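Local coordinates for protein NADH oxidase (PDB 6RVB) that uses NADH to reduce coenzyme A disulfide, probably passing the electrons through its bound FAD as in related flavoprotein disulfide reductases, at residues A262-E267 with V282-H287; M253-G258 with M269-E274. One frame throughout, in Å; residues are numbered along the deposited sequence.

Contact 1: A262-E267 with V282-H287; sequences AIATDE and VAESFH
A single beta bridge, buried in the FAD-binding part of the chain, joins a loop, 262-267, to the loop part of 282-287 just ahead of strand 285-287; the two segments lie on either side of strand 276-278 in sequence. The evidence is a pair of backbone hydrogen bonds around one register point, Ile263 facing Ala283 with their CA atoms 4.7 Å apart. Ile263 N donates to Val282 O at 2.8 Å, and the acceptor is met in the carbonyl plane. In return Glu284 N reaches Ile263 O at 2.9 Å, almost perfectly straight at the hydrogen (177°). Ile263 therefore uses both its N-H and its carbonyl, and the touching parts diverge by 60° instead of running on as a sheet.

Side chains close both ends of the bridge. CD1 of Ile263 meets CG2 of Val282 at 3.4 Å, the two branched chains crossing obliquely. A chi1 of 62° in Val282 sets CG1 between the backbone N and the carbonyl carbon and turns CG2 anti to the N, toward the isoleucine. At the other end Glu284 lies along the 262-264 backbone: its CG rests 3.6 Å from CB of Ala262, and its extended chain carries OE2 to 3.6 Å from CA of Ala264. The carboxylate has its polar partner beyond the two segments, where OE1 is hydrogen-bonded to Thr260 OG1, a hydroxyl that also pairs with Ala262 N. Beyond the bridge, Thr265 OG1 comes to 3.6 Å from the carbonyl oxygen of Glu284.

Ala283 packs on His305 of helix 299-313, while Val282 leans on Thr113 and lies about 6 Å, side chain to side chain, from the FAD-binding Asp281. This short bridge just past strand 276-278 belongs to the flavin-binding Rossmann-type domain of pyridine nucleotide-disulfide oxidoreductases, beside the FAD site.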
# COMPACT_ATOMS: atom_id res chain seq x y z
N ALA A 262 -17.31 9.76 -24.83
CA ALA A 262 -17.23 8.34 -24.81
C ALA A 262 -18.66 7.76 -24.87
O ALA A 262 -19.64 8.50 -24.68
CB ALA A 262 -16.56 7.94 -23.62
N ILE A 263 -18.80 6.47 -25.17
CA ILE A 263 -20.13 5.83 -25.21
C ILE A 263 -20.70 5.84 -23.83
O ILE A 263 -20.00 5.58 -22.89
CB ILE A 263 -20.05 4.40 -25.67
CG1 ILE A 263 -19.77 4.29 -27.16
CG2 ILE A 263 -21.30 3.69 -25.36
CD1 ILE A 263 -19.35 3.01 -27.57
N ALA A 264 -21.99 6.16 -23.70
CA ALA A 264 -22.72 6.17 -22.43
C ALA A 264 -23.11 4.78 -21.98
O ALA A 264 -23.39 3.95 -22.80
CB ALA A 264 -23.89 6.94 -22.60
N THR A 265 -23.11 4.51 -20.68
CA THR A 265 -23.45 3.16 -20.19
C THR A 265 -24.15 3.19 -18.84
O THR A 265 -24.02 4.17 -18.12
CB THR A 265 -22.19 2.17 -20.05
OG1 THR A 265 -21.39 2.47 -18.90
CG2 THR A 265 -21.36 2.22 -21.27
N ASP A 266 -24.87 2.13 -18.50
CA ASP A 266 -25.38 1.91 -17.16
C ASP A 266 -24.53 0.97 -16.33
O ASP A 266 -23.46 0.60 -16.77
CB ASP A 266 -26.83 1.48 -17.19
CG ASP A 266 -27.05 0.17 -17.85
OD1 ASP A 266 -26.10 -0.53 -18.13
OD2 ASP A 266 -28.23 -0.18 -18.06
N GLU A 267 -24.99 0.61 -15.14
CA GLU A 267 -24.19 -0.23 -14.27
C GLU A 267 -24.07 -1.62 -14.86
O GLU A 267 -23.46 -2.49 -14.30
CB GLU A 267 -24.74 -0.30 -12.84
CG GLU A 267 -25.00 0.98 -12.10
CD GLU A 267 -25.51 0.75 -10.68
OE1 GLU A 267 -25.57 1.73 -9.92
OE2 GLU A 267 -25.84 -0.40 -10.28
N VAL A 282 -13.48 3.10 -24.82
CA VAL A 282 -14.46 3.78 -25.61
C VAL A 282 -15.65 4.13 -24.72
O VAL A 282 -16.59 4.76 -25.16
CB VAL A 282 -14.96 2.81 -26.68
CG1 VAL A 282 -15.60 1.66 -26.06
CG2 VAL A 282 -15.94 3.41 -27.54
N ALA A 283 -15.63 3.73 -23.44
CA ALA A 283 -16.82 3.87 -22.59
C ALA A 283 -16.70 4.75 -21.36
O ALA A 283 -15.68 4.73 -20.69
CB ALA A 283 -17.26 2.58 -22.20
N GLU A 284 -17.72 5.53 -21.06
CA GLU A 284 -17.73 6.39 -19.89
C GLU A 284 -17.90 5.51 -18.65
O GLU A 284 -18.39 4.41 -18.73
CB GLU A 284 -18.92 7.32 -19.88
CG GLU A 284 -19.04 8.30 -20.98
CD GLU A 284 -20.26 9.22 -20.83
OE1 GLU A 284 -20.10 10.42 -21.20
OE2 GLU A 284 -21.36 8.74 -20.35
N SER A 285 -17.51 6.02 -17.50
CA SER A 285 -17.71 5.35 -16.22
C SER A 285 -18.24 6.38 -15.22
O SER A 285 -18.03 7.60 -15.39
CB SER A 285 -16.43 4.71 -15.68
OG SER A 285 -15.74 3.88 -16.61
N PHE A 286 -18.95 5.91 -14.20
CA PHE A 286 -19.49 6.85 -13.21
C PHE A 286 -18.50 7.26 -12.20
O PHE A 286 -17.96 6.44 -11.52
CB PHE A 286 -20.64 6.22 -12.50
CG PHE A 286 -21.28 7.09 -11.46
CD1 PHE A 286 -22.11 8.13 -11.80
CD2 PHE A 286 -21.17 6.77 -10.13
CE1 PHE A 286 -22.76 8.89 -10.83
CE2 PHE A 286 -21.83 7.51 -9.19
CZ PHE A 286 -22.63 8.58 -9.56
N HIS A 287 -18.24 8.54 -12.09
CA HIS A 287 -17.26 8.97 -11.10
C HIS A 287 -17.88 9.16 -9.77
O HIS A 287 -18.77 9.95 -9.61
CB HIS A 287 -16.63 10.26 -11.50
CG HIS A 287 -15.37 10.57 -10.77
ND1 HIS A 287 -14.15 10.67 -11.41
CD2 HIS A 287 -15.15 10.88 -9.48
CE1 HIS A 287 -13.23 10.99 -10.52
NE2 HIS A 287 -13.81 11.10 -9.35

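Contact 2: M253-G258 with M269-E274; sequences MGVALG and MRTNLE
Leu273 reaches Met253 and Gly254 at the end of helix 248-252, where the chain leaves the helix through a Schellman motif. Gly254 is the first residue there to abandon helical angles, with a positive phi of 80°. From this turn 253-258 passes 269-274 without regular secondary structure, the nearest CA pair being Val255 and Asn272 at 6.1 Å.

Apolar contacts form the larger group. CD1 of Leu273 is shared: it lies 3.9 Å from CE of Met253 and 4.1 Å from CG2 of Val255, so one methyl touches side chains flanking the glycine. The thioether chain of Met253 bends at chi3 (-77°), bringing its terminal methyl round to the leucine. The other methyl of Val255, CG1, meets CG2 of Thr271 at 4.0 Å, with these two side chains at roughly a right angle. Both Met253 and Val255 also pack on Val276, which places the contact against 276-278, one of the two edge strands of the parallel five-stranded sheet.

The clear polar bonds of Thr271 lie within 269-274 and toward strand 276-278. The side chain of Asn272 approaches the backbone of Gly254 and Ala256, but its modelled amide orientation is uncertain. The hydroxyl of Thr271 is hydrogen-bonded to the carbonyl oxygen of Val276 and so ties 269-274 to the strand that follows. The same oxygen, Thr271 OG1, also accepts a weak hydrogen bond from Leu273 N at 3.3 Å, with an angle of 160° at the hydrogen.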
# COMPACT_ATOMS: atom_id res chain seq x y z
N MET A 253 -24.22 3.41 -35.89
CA MET A 253 -25.30 2.50 -35.61
C MET A 253 -26.29 3.09 -34.66
O MET A 253 -27.28 2.45 -34.35
CB MET A 253 -24.77 1.17 -35.13
CG MET A 253 -24.04 1.19 -33.89
SD MET A 253 -23.70 -0.49 -33.36
CE MET A 253 -25.25 -1.03 -32.69
N GLY A 254 -26.06 4.33 -34.24
CA GLY A 254 -26.97 5.04 -33.36
C GLY A 254 -26.95 4.76 -31.87
O GLY A 254 -27.99 4.91 -31.20
N VAL A 255 -25.79 4.35 -31.38
CA VAL A 255 -25.48 4.31 -29.95
C VAL A 255 -25.27 5.76 -29.39
O VAL A 255 -24.66 6.58 -30.03
CB VAL A 255 -24.19 3.50 -29.75
CG1 VAL A 255 -23.67 3.65 -28.35
CG2 VAL A 255 -24.40 2.08 -30.09
N ALA A 256 -25.81 6.09 -28.24
CA ALA A 256 -25.60 7.39 -27.66
C ALA A 256 -24.27 7.61 -27.04
O ALA A 256 -23.73 6.75 -26.37
CB ALA A 256 -26.58 7.66 -26.69
N LEU A 257 -23.75 8.81 -27.26
CA LEU A 257 -22.54 9.24 -26.59
C LEU A 257 -22.89 10.03 -25.34
O LEU A 257 -23.93 10.69 -25.28
CB LEU A 257 -21.66 10.04 -27.52
CG LEU A 257 -21.24 9.30 -28.76
CD1 LEU A 257 -20.20 10.13 -29.51
CD2 LEU A 257 -20.70 7.95 -28.35
N GLY A 258 -22.04 9.94 -24.33
CA GLY A 258 -22.27 10.68 -23.11
C GLY A 258 -21.65 12.04 -23.24
O GLY A 258 -21.06 12.34 -24.25
N MET A 269 -23.29 -2.03 -18.07
CA MET A 269 -22.54 -1.79 -19.27
C MET A 269 -23.43 -1.72 -20.54
O MET A 269 -22.95 -1.87 -21.63
CB MET A 269 -21.41 -2.81 -19.35
CG MET A 269 -20.48 -2.70 -18.12
SD MET A 269 -19.59 -1.19 -18.19
CE MET A 269 -20.52 -0.36 -16.97
N ARG A 270 -24.72 -1.47 -20.38
CA ARG A 270 -25.59 -1.40 -21.51
C ARG A 270 -25.69 -0.06 -22.16
O ARG A 270 -25.76 0.93 -21.50
CB ARG A 270 -26.97 -1.79 -21.11
CG ARG A 270 -27.84 -2.33 -22.43
CD ARG A 270 -29.04 -3.43 -22.15
NE ARG A 270 -30.10 -2.87 -21.26
CZ ARG A 270 -29.92 -2.68 -19.98
NH1 ARG A 270 -28.78 -3.06 -19.49
NH2 ARG A 270 -30.84 -2.13 -19.25
N THR A 271 -25.70 -0.02 -23.48
CA THR A 271 -25.92 1.22 -24.18
C THR A 271 -27.38 1.50 -24.32
O THR A 271 -28.22 0.80 -23.77
CB THR A 271 -25.29 1.22 -25.56
OG1 THR A 271 -25.92 0.26 -26.40
CG2 THR A 271 -23.89 0.84 -25.47
N ASN A 272 -27.70 2.53 -25.06
CA ASN A 272 -29.07 2.88 -25.27
C ASN A 272 -29.80 1.88 -26.16
O ASN A 272 -30.97 1.92 -26.25
CB ASN A 272 -29.17 4.26 -25.89
CG ASN A 272 -28.52 4.31 -27.24
OD1 ASN A 272 -29.16 4.46 -28.26
ND2 ASN A 272 -27.24 4.12 -27.26
N LEU A 273 -29.13 0.99 -26.85
CA LEU A 273 -29.83 0.00 -27.66
C LEU A 273 -29.92 -1.33 -27.01
O LEU A 273 -28.90 -1.80 -26.41
CB LEU A 273 -29.05 -0.18 -28.94
CG LEU A 273 -28.83 1.13 -29.72
CD1 LEU A 273 -28.18 0.88 -31.01
CD2 LEU A 273 -30.02 1.80 -29.96
N GLU A 274 -31.09 -1.99 -27.13
CA GLU A 274 -31.26 -3.37 -26.51
C GLU A 274 -30.28 -4.27 -27.16
O GLU A 274 -30.20 -4.16 -28.36
CB GLU A 274 -32.63 -4.01 -26.75
CG GLU A 274 -33.76 -3.84 -25.70
CD GLU A 274 -33.39 -4.30 -24.24
OE1 GLU A 274 -34.10 -3.83 -23.30
OE2 GLU A 274 -32.42 -5.12 -24.03

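Overall arrangement
The segments alternate along the chain, 253-258, 262-267, 269-274 and then 282-287, so contacts 1 and 2 cross along the chain. Their centres lie 10 Å apart on the same side of the chain's centre, within the pyridine nucleotide-disulfide oxidoreductase part of the chain. They touch directly: Ala264 N is 3.2 Å from Ala256 O, a probable hydrogen bond, and Ile263 CG2 packs on Val255 CG1 at 3.8 Å. Three of the four segments belong to the connection from helix 248-252 to strand 276-278, and the fourth follows that strand. The long connection is thus folded back beside the edge of the five-stranded parallel sheet, with contact 1 deeper and nearer the FAD and contact 2 farther out.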